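Long-range contacts in D-hydantoinase (Ralstonia pickettii, PDB 1NFG), which probably hydrolyses the cyclic amide bond of D-hydantoin derivatives stereospecifically, and binds two zinc ions in each subunit: residues A[46-51]-A[393-398]; A[94-99]-A[125-130]; A[163-168]-A[223-228]; A[343-348]-A[421-426]. One frame throughout, in Å; residues are numbered along the deposited sequence.

Interaction 1. Residues A[46-51]-A[393-398]; sequences GRYVFP and WDPEAE
Y48 and W393 form an antiparallel hydrogen-bonded pair, and the contact illustrates how one pair of backbone bonds can set the packing of several side chains. Y48 N donates to W393 O at 2.8 Å, and W393 N returns the bond to Y48 O, also at 2.8 Å. Beside this pair the aromatic side chains gather. F50 turns its ring edge to the indole face of W393 in an offset edge-to-face pair, with 5.3 Å between the F50 centroid and that of the five-membered ring and the planes 63° apart. Its atom CE2 reaches W393 CG at 3.5 Å, while Y48 CB lies over one face of the F50 ring, toward its rim. The Y48 ring extends in much the same direction as that of F50, displaced toward the corner of the second segment, where its CE2 meets P395 CB at 3.4 Å.

Farther out, D394 holds that corner together. With CG anti to the backbone N (chi1 -175°), its OD1 accepts from E396 N at 3.0 Å, nearly along the C-O axis, which makes an Asx turn, and from A397 N at 3.0 Å, from above the carboxylate plane. The extended R47 passes nearby, with NE 4.1 Å from D394 OD2, too long for a salt bridge; its guanidinium instead pairs through NH1 with E437.

The bridge joins strands 48-58 and 390-400. Strand 8-12 flanks the first of these and strand 419-429 the second, while helices 343-352 and 358-372 pack on the aromatic side chains of Y48, F50 and W393.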
loop_
_atom_site.group_PDB
_atom_site.type_symbol
_atom_site.label_atom_id
_atom_site.label_comp_id
_atom_site.label_asym_id
_atom_site.label_seq_id
_atom_site.Cartn_x
_atom_site.Cartn_y
_atom_site.Cartn_z
ATOM N N GLY A 46 15.915 -27.386 -36.099
ATOM C CA GLY A 46 16.515 -26.218 -35.481
ATOM C C GLY A 46 15.548 -25.072 -35.243
ATOM O O GLY A 46 15.968 -23.943 -34.976
ATOM N N ARG A 47 14.251 -25.356 -35.326
ATOM C CA ARG A 47 13.243 -24.327 -35.126
ATOM C C ARG A 47 12.183 -24.709 -34.107
ATOM O O ARG A 47 11.970 -25.887 -33.810
ATOM C CB ARG A 47 12.575 -23.993 -36.454
ATOM C CG ARG A 47 13.496 -23.317 -37.450
ATOM C CD ARG A 47 12.778 -23.103 -38.762
ATOM N NE ARG A 47 13.556 -22.302 -39.700
ATOM C CZ ARG A 47 13.134 -21.978 -40.919
ATOM N NH1 ARG A 47 11.944 -22.392 -41.337
ATOM N NH2 ARG A 47 13.896 -21.236 -41.716
ATOM N N TYR A 48 11.529 -23.692 -33.559
ATOM C CA TYR A 48 10.473 -23.910 -32.587
ATOM C C TYR A 48 9.142 -23.975 -33.327
ATOM O O TYR A 48 8.947 -23.304 -34.343
ATOM C CB TYR A 48 10.417 -22.761 -31.572
ATOM C CG TYR A 48 11.582 -22.669 -30.604
ATOM C CD1 TYR A 48 11.973 -23.767 -29.835
ATOM C CD2 TYR A 48 12.254 -21.463 -30.410
ATOM C CE1 TYR A 48 12.997 -23.664 -28.896
ATOM C CE2 TYR A 48 13.280 -21.348 -29.471
ATOM C CZ TYR A 48 13.644 -22.452 -28.718
ATOM O OH TYR A 48 14.645 -22.336 -27.779
ATOM N N VAL A 49 8.230 -24.790 -32.817
ATOM C CA VAL A 49 6.906 -24.916 -33.400
ATOM C C VAL A 49 5.967 -24.314 -32.363
ATOM O O VAL A 49 5.521 -25.012 -31.447
ATOM C CB VAL A 49 6.530 -26.399 -33.629
ATOM C CG1 VAL A 49 5.133 -26.503 -34.222
ATOM C CG2 VAL A 49 7.556 -27.060 -34.536
ATOM N N PHE A 50 5.687 -23.017 -32.503
ATOM C CA PHE A 50 4.815 -22.288 -31.574
ATOM C C PHE A 50 3.369 -22.212 -32.040
ATOM O O PHE A 50 3.083 -22.327 -33.234
ATOM C CB PHE A 50 5.256 -20.826 -31.432
ATOM C CG PHE A 50 6.570 -20.621 -30.744
ATOM C CD1 PHE A 50 6.852 -21.239 -29.529
ATOM C CD2 PHE A 50 7.486 -19.710 -31.262
ATOM C CE1 PHE A 50 8.034 -20.942 -28.834
ATOM C CE2 PHE A 50 8.667 -19.404 -30.578
ATOM C CZ PHE A 50 8.943 -20.021 -29.361
ATOM N N PRO A 51 2.431 -22.022 -31.097
ATOM C CA PRO A 51 1.023 -21.906 -31.485
ATOM C C PRO A 51 0.965 -20.547 -32.198
ATOM O O PRO A 51 1.811 -19.685 -31.947
ATOM C CB PRO A 51 0.299 -21.865 -30.142
ATOM C CG PRO A 51 1.151 -22.708 -29.273
ATOM C CD PRO A 51 2.552 -22.259 -29.646
ATOM N N TRP A 393 9.342 -20.852 -35.711
ATOM C CA TRP A 393 10.289 -19.843 -35.257
ATOM C C TRP A 393 11.756 -20.256 -35.323
ATOM O O TRP A 393 12.124 -21.363 -34.933
ATOM C CB TRP A 393 9.912 -19.462 -33.820
ATOM C CG TRP A 393 10.342 -18.094 -33.379
ATOM C CD1 TRP A 393 11.562 -17.732 -32.876
ATOM C CD2 TRP A 393 9.552 -16.900 -33.411
ATOM N NE1 TRP A 393 11.577 -16.387 -32.592
ATOM C CE2 TRP A 393 10.356 -15.852 -32.911
ATOM C CE3 TRP A 393 8.239 -16.613 -33.812
ATOM C CZ2 TRP A 393 9.889 -14.536 -32.804
ATOM C CZ3 TRP A 393 7.777 -15.307 -33.705
ATOM C CH2 TRP A 393 8.602 -14.285 -33.204
ATOM N N ASP A 394 12.588 -19.353 -35.831
ATOM C CA ASP A 394 14.026 -19.586 -35.927
ATOM C C ASP A 394 14.645 -18.754 -34.811
ATOM O O ASP A 394 14.854 -17.552 -34.971
ATOM C CB ASP A 394 14.567 -19.096 -37.270
ATOM C CG ASP A 394 16.039 -19.425 -37.460
ATOM O OD1 ASP A 394 16.783 -19.475 -36.454
ATOM O OD2 ASP A 394 16.450 -19.625 -38.624
ATOM N N PRO A 395 14.949 -19.382 -33.667
ATOM C CA PRO A 395 15.540 -18.673 -32.528
ATOM C C PRO A 395 16.903 -18.026 -32.761
ATOM O O PRO A 395 17.276 -17.104 -32.041
ATOM C CB PRO A 395 15.582 -19.747 -31.444
ATOM C CG PRO A 395 15.806 -20.991 -32.231
ATOM C CD PRO A 395 14.844 -20.824 -33.384
ATOM N N GLU A 396 17.642 -18.488 -33.764
ATOM C CA GLU A 396 18.967 -17.932 -34.030
ATOM C C GLU A 396 18.987 -16.819 -35.062
ATOM O O GLU A 396 19.925 -16.022 -35.110
ATOM C CB GLU A 396 19.929 -19.033 -34.480
ATOM C CG GLU A 396 20.127 -20.135 -33.463
ATOM C CD GLU A 396 20.344 -19.600 -32.060
ATOM O OE1 GLU A 396 21.206 -18.705 -31.881
ATOM O OE2 GLU A 396 19.650 -20.082 -31.134
ATOM N N ALA A 397 17.958 -16.766 -35.894
ATOM C CA ALA A 397 17.889 -15.745 -36.928
ATOM C C ALA A 397 17.969 -14.325 -36.363
ATOM O O ALA A 397 17.199 -13.944 -35.476
ATOM C CB ALA A 397 16.609 -15.919 -37.733
ATOM N N GLU A 398 18.915 -13.548 -36.878
ATOM C CA GLU A 398 19.091 -12.165 -36.455
ATOM C C GLU A 398 18.647 -11.241 -37.571
ATOM O O GLU A 398 18.796 -11.561 -38.748
ATOM C CB GLU A 398 20.548 -11.901 -36.089
ATOM C CG GLU A 398 20.876 -12.302 -34.665
ATOM C CD GLU A 398 22.359 -12.406 -34.415
ATOM O OE1 GLU A 398 23.099 -11.468 -34.783
ATOM O OE2 GLU A 398 22.782 -13.433 -33.842
#

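Interaction 2. Residues A[94-99]-A[125-130]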
loop_
_atom_site.group_PDB
_atom_site.type_symbol
_atom_site.label_atom_id
_atom_site.label_comp_id
_atom_site.label_asym_id
_atom_site.label_seq_id
_atom_site.Cartn_x
_atom_site.Cartn_y
_atom_site.Cartn_z
ATOM N N GLN A 94 -18.907 1.242 -33.121
ATOM C CA GLN A 94 -20.246 1.754 -33.400
ATOM C C GLN A 94 -20.139 3.190 -33.899
ATOM O O GLN A 94 -19.187 3.900 -33.577
ATOM C CB GLN A 94 -21.104 1.728 -32.129
ATOM C CG GLN A 94 -22.332 2.625 -32.169
ATOM C CD GLN A 94 -22.985 2.777 -30.804
ATOM O OE1 GLN A 94 -22.303 3.006 -29.806
ATOM N NE2 GLN A 94 -24.309 2.662 -30.753
ATOM N N ASP A 95 -21.109 3.606 -34.704
ATOM C CA ASP A 95 -21.143 4.968 -35.225
ATOM C C ASP A 95 -22.237 5.681 -34.454
ATOM O O ASP A 95 -23.314 5.124 -34.248
ATOM C CB ASP A 95 -21.466 4.961 -36.714
ATOM C CG ASP A 95 -20.340 4.392 -37.545
ATOM O OD1 ASP A 95 -19.259 5.017 -37.582
ATOM O OD2 ASP A 95 -20.532 3.317 -38.158
ATOM N N ARG A 96 -21.966 6.902 -34.012
ATOM C CA ARG A 96 -22.962 7.648 -33.250
ATOM C C ARG A 96 -24.294 7.722 -33.997
ATOM O O ARG A 96 -24.344 8.057 -35.179
ATOM C CB ARG A 96 -22.449 9.054 -32.948
ATOM C CG ARG A 96 -23.403 9.907 -32.127
ATOM C CD ARG A 96 -22.903 11.338 -32.095
ATOM N NE ARG A 96 -22.320 11.698 -33.390
ATOM C CZ ARG A 96 -21.853 12.903 -33.714
ATOM N NH1 ARG A 96 -21.897 13.902 -32.835
ATOM N NH2 ARG A 96 -21.328 13.107 -34.919
ATOM N N GLY A 97 -25.372 7.390 -33.304
ATOM C CA GLY A 97 -26.676 7.440 -33.933
ATOM C C GLY A 97 -27.085 6.156 -34.629
ATOM O O GLY A 97 -28.227 6.026 -35.070
ATOM N N HIS A 98 -26.161 5.205 -34.729
ATOM C CA HIS A 98 -26.450 3.932 -35.378
ATOM C C HIS A 98 -26.431 2.768 -34.377
ATOM O O HIS A 98 -25.958 2.917 -33.247
ATOM C CB HIS A 98 -25.457 3.709 -36.525
ATOM C CG HIS A 98 -25.621 4.680 -37.658
ATOM N ND1 HIS A 98 -26.660 4.602 -38.563
ATOM C CD2 HIS A 98 -24.903 5.777 -38.005
ATOM C CE1 HIS A 98 -26.572 5.609 -39.416
ATOM N NE2 HIS A 98 -25.517 6.338 -39.100
ATOM N N SER A 99 -26.962 1.618 -34.789
ATOM C CA SER A 99 -27.029 0.442 -33.921
ATOM C C SER A 99 -25.730 -0.356 -33.874
ATOM O O SER A 99 -24.789 -0.101 -34.639
ATOM C CB SER A 99 -28.142 -0.489 -34.389
ATOM O OG SER A 99 -27.829 -1.025 -35.664
ATOM N N VAL A 125 -18.960 0.466 -27.597
ATOM C CA VAL A 125 -20.212 1.169 -27.379
ATOM C C VAL A 125 -19.907 2.629 -27.038
ATOM O O VAL A 125 -19.496 2.934 -25.920
ATOM C CB VAL A 125 -20.993 0.544 -26.222
ATOM C CG1 VAL A 125 -22.301 1.281 -26.013
ATOM C CG2 VAL A 125 -21.240 -0.917 -26.508
ATOM N N LEU A 126 -20.088 3.527 -28.001
ATOM C CA LEU A 126 -19.836 4.941 -27.760
ATOM C C LEU A 126 -21.095 5.819 -27.854
ATOM O O LEU A 126 -21.008 7.048 -27.817
ATOM C CB LEU A 126 -18.747 5.451 -28.710
ATOM C CG LEU A 126 -18.805 5.066 -30.188
ATOM C CD1 LEU A 126 -20.040 5.663 -30.856
ATOM C CD2 LEU A 126 -17.537 5.561 -30.865
ATOM N N ASP A 127 -22.260 5.189 -27.965
ATOM C CA ASP A 127 -23.528 5.909 -28.042
ATOM C C ASP A 127 -24.555 5.026 -27.345
ATOM O O ASP A 127 -25.423 4.425 -27.981
ATOM C CB ASP A 127 -23.916 6.157 -29.504
ATOM C CG ASP A 127 -25.192 6.974 -29.641
ATOM O OD1 ASP A 127 -25.491 7.772 -28.728
ATOM O OD2 ASP A 127 -25.893 6.831 -30.667
ATOM N N PRO A 128 -24.466 4.955 -26.006
ATOM C CA PRO A 128 -25.291 4.184 -25.069
ATOM C C PRO A 128 -26.791 4.425 -25.071
ATOM O O PRO A 128 -27.376 4.704 -24.024
ATOM C CB PRO A 128 -24.668 4.517 -23.723
ATOM C CG PRO A 128 -24.282 5.924 -23.907
ATOM C CD PRO A 128 -23.624 5.912 -25.265
ATOM N N THR A 129 -27.414 4.299 -26.235
ATOM C CA THR A 129 -28.855 4.490 -26.340
ATOM C C THR A 129 -29.554 3.349 -25.625
ATOM O O THR A 129 -28.996 2.262 -25.497
ATOM C CB THR A 129 -29.306 4.488 -27.802
ATOM O OG1 THR A 129 -28.783 5.649 -28.457
ATOM C CG2 THR A 129 -30.824 4.486 -27.897
ATOM N N ASP A 130 -30.768 3.593 -25.149
ATOM C CA ASP A 130 -31.522 2.549 -24.470
ATOM C C ASP A 130 -31.556 1.301 -25.344
ATOM O O ASP A 130 -31.316 0.190 -24.869
ATOM C CB ASP A 130 -32.947 3.021 -24.191
ATOM C CG ASP A 130 -33.038 3.898 -22.962
ATOM O OD1 ASP A 130 -32.134 4.732 -22.761
ATOM O OD2 ASP A 130 -34.020 3.761 -22.200
HETATM O O HOH W 1 -27.402 4.934 -31.699
#
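Q94 reaches across to L126 and D127, a worked case of one amide side chain stitching two loops through their backbones. Its OE1 accepts from L126 N at 2.9 Å, approached nearly head-on with a C=O...N angle of 164°; D127 N also lies 2.9 Å from OE1, but its bond is bent and weak. The other end of the amide is held as well. NE2 donates to H98 O of its own loop at 3.0 Å and, weakly, to D127 O at 3.5 Å, so the flat group is pinned at both ends. The chain comes off with CG anti to the backbone N (chi1 161°) and stays extended beyond CG, which carries the amide across the gap. Beside it L126 bends back, bringing CD1 to 3.4 Å from Q94 O, alongside the buried Q94 side chain.

The outer half is more exposed and takes in a water, though its direct bond is short. A type II turn from D95 to H98 presents G97 N to D127 OD2 at 2.7 Å, from above the carboxylate plane. A water donates to the same OD2 at 2.6 Å and also to H98 O, linking the loops again. These two donors would probably help to stabilise the carboxylate's negative charge, and R96 and G97 here are exposed.

The two loops follow strands 85-93 and 118-124, parallel neighbours in the barrel. Each leads into a helix: S99 OG caps helix 100-111 at E102 N, and V132 of helix 130-135 packs against both Q94 and V125.

Interaction 3. Residues A[163-168]-A[223-228]; sequences TLLKTL and LALAEI
L225 faces L164, L165 and L168 where two outer helices of the TIM barrel, 161-174 and 212-229, pack side by side. Their short segments approach to 9.7 Å between axes and cross at -47°, and the contact shows how a single leucine can occupy much of a helix-helix interface. Starting at the backbone, L225 CB lies 4.4 Å from L168 CD2. The next atom, CG, meets the branch point of L165, with 3.9 Å between the two CG atoms; the side chains stand at about a right angle here, and L165 CD2 also touches L225 CG. Beyond that, L225 CD2 ends the chain against L164 CD2 at 3.8 Å. L164 can come to this place because its CG lies anti to the backbone N (chi1 -178°).

All the touching residues are buried and apolar, and dispersion with exclusion of water is what holds the pair. Toward the barrel, L164 and L168 rest on V178 of strand 178-180, and A226 on I233 of strand 233-235. On another side A187 of the second subunit packs against both L165 and L225, so the interface also borders the assembly. Farther along the crossing, L168 CG sits over the backbone of the opposing helix, 4.1 Å from A226 CA.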
loop_
_atom_site.group_PDB
_atom_site.type_symbol
_atom_site.label_atom_id
_atom_site.label_comp_id
_atom_site.label_asym_id
_atom_site.label_seq_id
_atom_site.Cartn_x
_atom_site.Cartn_y
_atom_site.Cartn_z
ATOM N N THR A 163 -23.059 4.992 -17.835
ATOM C CA THR A 163 -22.970 4.111 -18.990
ATOM C C THR A 163 -22.191 2.851 -18.617
ATOM O O THR A 163 -22.693 1.732 -18.769
ATOM C CB THR A 163 -22.267 4.827 -20.159
ATOM O OG1 THR A 163 -23.050 5.964 -20.555
ATOM C CG2 THR A 163 -22.093 3.883 -21.343
ATOM N N LEU A 164 -20.970 3.048 -18.117
ATOM C CA LEU A 164 -20.096 1.952 -17.699
ATOM C C LEU A 164 -20.824 0.982 -16.762
ATOM O O LEU A 164 -20.722 -0.238 -16.907
ATOM C CB LEU A 164 -18.847 2.522 -17.016
ATOM C CG LEU A 164 -17.762 1.561 -16.520
ATOM C CD1 LEU A 164 -17.470 0.500 -17.571
ATOM C CD2 LEU A 164 -16.501 2.357 -16.198
ATOM N N LEU A 165 -21.567 1.528 -15.809
ATOM C CA LEU A 165 -22.322 0.705 -14.878
ATOM C C LEU A 165 -23.402 -0.090 -15.619
ATOM O O LEU A 165 -23.667 -1.250 -15.286
ATOM C CB LEU A 165 -22.959 1.592 -13.808
ATOM C CG LEU A 165 -22.033 2.069 -12.682
ATOM C CD1 LEU A 165 -22.563 3.347 -12.052
ATOM C CD2 LEU A 165 -21.910 0.957 -11.651
ATOM N N LYS A 166 -24.032 0.529 -16.617
ATOM C CA LYS A 166 -25.071 -0.151 -17.382
ATOM C C LYS A 166 -24.445 -1.248 -18.225
ATOM O O LYS A 166 -25.013 -2.335 -18.368
ATOM C CB LYS A 166 -25.833 0.839 -18.273
ATOM C CG LYS A 166 -26.939 1.567 -17.526
ATOM C CD LYS A 166 -27.812 2.437 -18.422
ATOM C CE LYS A 166 -27.137 3.742 -18.803
ATOM N NZ LYS A 166 -28.131 4.712 -19.346
ATOM N N THR A 167 -23.267 -0.956 -18.776
ATOM C CA THR A 167 -22.539 -1.921 -19.589
ATOM C C THR A 167 -22.070 -3.074 -18.702
ATOM O O THR A 167 -22.225 -4.238 -19.065
ATOM C CB THR A 167 -21.317 -1.277 -20.257
ATOM O OG1 THR A 167 -21.743 -0.175 -21.063
ATOM C CG2 THR A 167 -20.598 -2.278 -21.142
ATOM N N LEU A 168 -21.502 -2.753 -17.538
ATOM C CA LEU A 168 -21.037 -3.789 -16.619
ATOM C C LEU A 168 -22.213 -4.684 -16.257
ATOM O O LEU A 168 -22.081 -5.907 -16.167
ATOM C CB LEU A 168 -20.459 -3.186 -15.327
ATOM C CG LEU A 168 -18.955 -2.976 -15.086
ATOM C CD1 LEU A 168 -18.134 -3.840 -16.027
ATOM C CD2 LEU A 168 -18.598 -1.525 -15.265
ATOM N N LEU A 223 -12.338 -0.057 -12.066
ATOM C CA LEU A 223 -12.277 -1.233 -11.205
ATOM C C LEU A 223 -13.256 -1.130 -10.038
ATOM O O LEU A 223 -13.859 -2.129 -9.634
ATOM C CB LEU A 223 -10.842 -1.435 -10.704
ATOM C CG LEU A 223 -9.842 -1.738 -11.828
ATOM C CD1 LEU A 223 -8.413 -1.596 -11.340
ATOM C CD2 LEU A 223 -10.097 -3.129 -12.351
ATOM N N ALA A 224 -13.418 0.078 -9.504
ATOM C CA ALA A 224 -14.344 0.305 -8.397
ATOM C C ALA A 224 -15.775 0.034 -8.864
ATOM O O ALA A 224 -16.570 -0.612 -8.165
ATOM C CB ALA A 224 -14.215 1.736 -7.901
ATOM N N LEU A 225 -16.097 0.537 -10.053
ATOM C CA LEU A 225 -17.420 0.339 -10.631
ATOM C C LEU A 225 -17.655 -1.148 -10.876
ATOM O O LEU A 225 -18.750 -1.667 -10.629
ATOM C CB LEU A 225 -17.547 1.132 -11.940
ATOM C CG LEU A 225 -18.240 2.504 -11.868
ATOM C CD1 LEU A 225 -18.362 2.994 -10.422
ATOM C CD2 LEU A 225 -17.466 3.498 -12.730
ATOM N N ALA A 226 -16.624 -1.836 -11.360
ATOM C CA ALA A 226 -16.733 -3.272 -11.602
ATOM C C ALA A 226 -17.021 -3.956 -10.262
ATOM O O ALA A 226 -17.842 -4.869 -10.184
ATOM C CB ALA A 226 -15.444 -3.802 -12.203
ATOM N N GLU A 227 -16.357 -3.495 -9.207
ATOM C CA GLU A 227 -16.560 -4.055 -7.877
ATOM C C GLU A 227 -18.004 -3.881 -7.420
ATOM O O GLU A 227 -18.601 -4.805 -6.857
ATOM C CB GLU A 227 -15.637 -3.376 -6.859
ATOM C CG GLU A 227 -15.516 -4.142 -5.551
ATOM C CD GLU A 227 -14.626 -3.448 -4.536
ATOM O OE1 GLU A 227 -13.689 -2.721 -4.940
ATOM O OE2 GLU A 227 -14.854 -3.647 -3.323
ATOM N N ILE A 228 -18.554 -2.686 -7.650
ATOM C CA ILE A 228 -19.933 -2.362 -7.264
ATOM C C ILE A 228 -20.937 -3.246 -7.992
ATOM O O ILE A 228 -21.847 -3.804 -7.379
ATOM C CB ILE A 228 -20.279 -0.880 -7.577
ATOM C CG1 ILE A 228 -19.414 0.050 -6.725
ATOM C CG2 ILE A 228 -21.758 -0.619 -7.317
ATOM C CD1 ILE A 228 -19.705 -0.041 -5.247
#

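Interaction 4. Residues A[343-348]-A[421-426]; sequences RLMMVY and KGVPKT
K421 O lies at the edge of the Y348 ring and near its plane, 3.3 Å from CD2 and 3.3 Å from CE2, so two ring carbons flank a single carbonyl oxygen. The ring carries its weakly positive rim to that oxygen because CG stands anti to the backbone N (chi1 -177°), which swings the side chain out from the helix toward the strand. G422 comes next, and with no side chain it lets Y348 CE2 approach its CA to 3.9 Å. The chain turns its corner at K421, just before G422.

Q349, just past the helical segment, positions both partners: its NE2 bonds to M345 O and its OE1 to K421 N. The arrangement is an example of a helix packed alongside a strand, here between helix 343-352, which follows the barrel strand 310-311, and strand 419-429 of the smaller beta domain that accompanies the TIM barrel in hydantoinases. The segment axes run roughly antiparallel, at 152°, and are 8.2 Å apart.

M345 supplies the apolar half. Its CG touches P424 CD at 3.5 Å and G422 O at 3.6 Å, the methionine crossing the proline ring at about a right angle. Beyond CG, SD reaches V423 CG2 at 4.1 Å. Behind these residues W393 packs on P424 and meets the Y348 ring, and F361 of helix 358-372 meets that ring edge-to-face.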
loop_
_atom_site.group_PDB
_atom_site.type_symbol
_atom_site.label_atom_id
_atom_site.label_comp_id
_atom_site.label_asym_id
_atom_site.label_seq_id
_atom_site.Cartn_x
_atom_site.Cartn_y
_atom_site.Cartn_z
ATOM N N ARG A 343 4.798 -7.426 -33.049
ATOM C CA ARG A 343 4.456 -7.924 -31.718
ATOM C C ARG A 343 5.246 -9.131 -31.214
ATOM O O ARG A 343 5.980 -9.016 -30.235
ATOM C CB ARG A 343 2.954 -8.223 -31.603
ATOM C CG ARG A 343 2.530 -8.540 -30.159
ATOM C CD ARG A 343 1.041 -8.834 -30.005
ATOM N NE ARG A 343 0.614 -9.970 -30.815
ATOM C CZ ARG A 343 -0.004 -11.043 -30.334
ATOM N NH1 ARG A 343 -0.268 -11.130 -29.036
ATOM N NH2 ARG A 343 -0.358 -12.031 -31.147
ATOM N N LEU A 344 5.107 -10.280 -31.867
ATOM C CA LEU A 344 5.811 -11.479 -31.416
ATOM C C LEU A 344 7.322 -11.323 -31.313
ATOM O O LEU A 344 7.904 -11.624 -30.271
ATOM C CB LEU A 344 5.490 -12.682 -32.313
ATOM C CG LEU A 344 4.077 -13.276 -32.326
ATOM C CD1 LEU A 344 4.183 -14.778 -32.333
ATOM C CD2 LEU A 344 3.285 -12.836 -31.125
ATOM N N MET A 345 7.968 -10.864 -32.377
ATOM C CA MET A 345 9.416 -10.708 -32.330
ATOM C C MET A 345 9.851 -9.855 -31.152
ATOM O O MET A 345 10.769 -10.222 -30.418
ATOM C CB MET A 345 9.945 -10.095 -33.625
ATOM C CG MET A 345 9.966 -11.059 -34.805
ATOM S SD MET A 345 10.695 -10.307 -36.275
ATOM C CE MET A 345 9.344 -9.224 -36.787
ATOM N N MET A 346 9.183 -8.720 -30.970
ATOM C CA MET A 346 9.498 -7.807 -29.879
ATOM C C MET A 346 9.304 -8.443 -28.501
ATOM O O MET A 346 10.165 -8.330 -27.632
ATOM C CB MET A 346 8.644 -6.546 -30.003
ATOM C CG MET A 346 9.007 -5.687 -31.195
ATOM S SD MET A 346 10.703 -5.075 -31.086
ATOM C CE MET A 346 11.486 -6.238 -32.021
ATOM N N VAL A 347 8.178 -9.111 -28.294
ATOM C CA VAL A 347 7.927 -9.754 -27.015
ATOM C C VAL A 347 8.934 -10.882 -26.815
ATOM O O VAL A 347 9.421 -11.100 -25.701
ATOM C CB VAL A 347 6.494 -10.326 -26.945
ATOM C CG1 VAL A 347 6.331 -11.201 -25.707
ATOM C CG2 VAL A 347 5.481 -9.183 -26.927
ATOM N N TYR A 348 9.252 -11.586 -27.902
ATOM C CA TYR A 348 10.198 -12.698 -27.853
ATOM C C TYR A 348 11.589 -12.262 -27.386
ATOM O O TYR A 348 12.318 -13.047 -26.776
ATOM C CB TYR A 348 10.319 -13.369 -29.227
ATOM C CG TYR A 348 11.242 -14.578 -29.226
ATOM C CD1 TYR A 348 10.820 -15.802 -28.699
ATOM C CD2 TYR A 348 12.557 -14.477 -29.686
ATOM C CE1 TYR A 348 11.685 -16.894 -28.623
ATOM C CE2 TYR A 348 13.427 -15.557 -29.611
ATOM C CZ TYR A 348 12.987 -16.760 -29.076
ATOM O OH TYR A 348 13.856 -17.816 -28.961
ATOM N N LYS A 421 16.596 -11.092 -32.370
ATOM C CA LYS A 421 17.103 -12.445 -32.515
ATOM C C LYS A 421 15.886 -13.340 -32.318
ATOM O O LYS A 421 15.303 -13.379 -31.232
ATOM C CB LYS A 421 18.162 -12.734 -31.452
ATOM C CG LYS A 421 18.806 -14.101 -31.573
ATOM C CD LYS A 421 19.780 -14.333 -30.432
ATOM C CE LYS A 421 20.316 -15.751 -30.429
ATOM N NZ LYS A 421 21.172 -16.005 -29.236
ATOM N N GLY A 422 15.497 -14.043 -33.376
ATOM C CA GLY A 422 14.327 -14.901 -33.305
ATOM C C GLY A 422 13.279 -14.312 -34.228
ATOM O O GLY A 422 12.643 -13.306 -33.902
ATOM N N VAL A 423 13.098 -14.943 -35.384
ATOM C CA VAL A 423 12.159 -14.463 -36.391
ATOM C C VAL A 423 11.154 -15.517 -36.864
ATOM O O VAL A 423 11.473 -16.706 -36.931
ATOM C CB VAL A 423 12.948 -13.948 -37.614
ATOM C CG1 VAL A 423 12.009 -13.583 -38.744
ATOM C CG2 VAL A 423 13.790 -12.756 -37.211
ATOM N N PRO A 424 9.915 -15.093 -37.182
ATOM C CA PRO A 424 8.883 -16.026 -37.661
ATOM C C PRO A 424 9.301 -16.397 -39.083
ATOM O O PRO A 424 9.666 -15.515 -39.872
ATOM C CB PRO A 424 7.608 -15.180 -37.669
ATOM C CG PRO A 424 7.918 -14.028 -36.764
ATOM C CD PRO A 424 9.361 -13.738 -37.026
ATOM N N LYS A 425 9.255 -17.682 -39.425
ATOM C CA LYS A 425 9.669 -18.089 -40.767
ATOM C C LYS A 425 8.542 -18.529 -41.685
ATOM O O LYS A 425 8.396 -17.996 -42.784
ATOM C CB LYS A 425 10.746 -19.172 -40.680
ATOM C CG LYS A 425 12.124 -18.592 -40.408
ATOM C CD LYS A 425 12.422 -17.526 -41.437
ATOM C CE LYS A 425 13.823 -16.985 -41.314
ATOM N NZ LYS A 425 14.066 -15.944 -42.355
ATOM N N THR A 426 7.758 -19.506 -41.256
ATOM C CA THR A 426 6.641 -19.941 -42.072
ATOM C C THR A 426 5.446 -20.078 -41.136
ATOM O O THR A 426 5.589 -20.532 -39.994
ATOM C CB THR A 426 6.939 -21.275 -42.818
ATOM O OG1 THR A 426 6.728 -22.385 -41.945
ATOM C CG2 THR A 426 8.371 -21.302 -43.299
#

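The four contacts fall into two groups on opposite sides of the chain's centre. Interactions 1 and 4, with centres about 8 Å apart, share the neighbouring strands 390-400 and 419-429: A397 O lies 2.7 Å from G422 N, D394 N 3.1 Å from V423 O, and the W393 indole packs through NE1 on G422 C. Interactions 2 and 3, about 18 Å apart between centres, meet where P128 CB touches T163 CG2 at 3.6 Å. This second pair is nearer the metal centre, the side chains of L126 and L164 lying about 12 and 14 Å from a bound zinc ion. Interactions 1 and 4 lie away from the zinc and substrate sites; between interactions 1 and 2 the nearest atoms are about 29 Å apart.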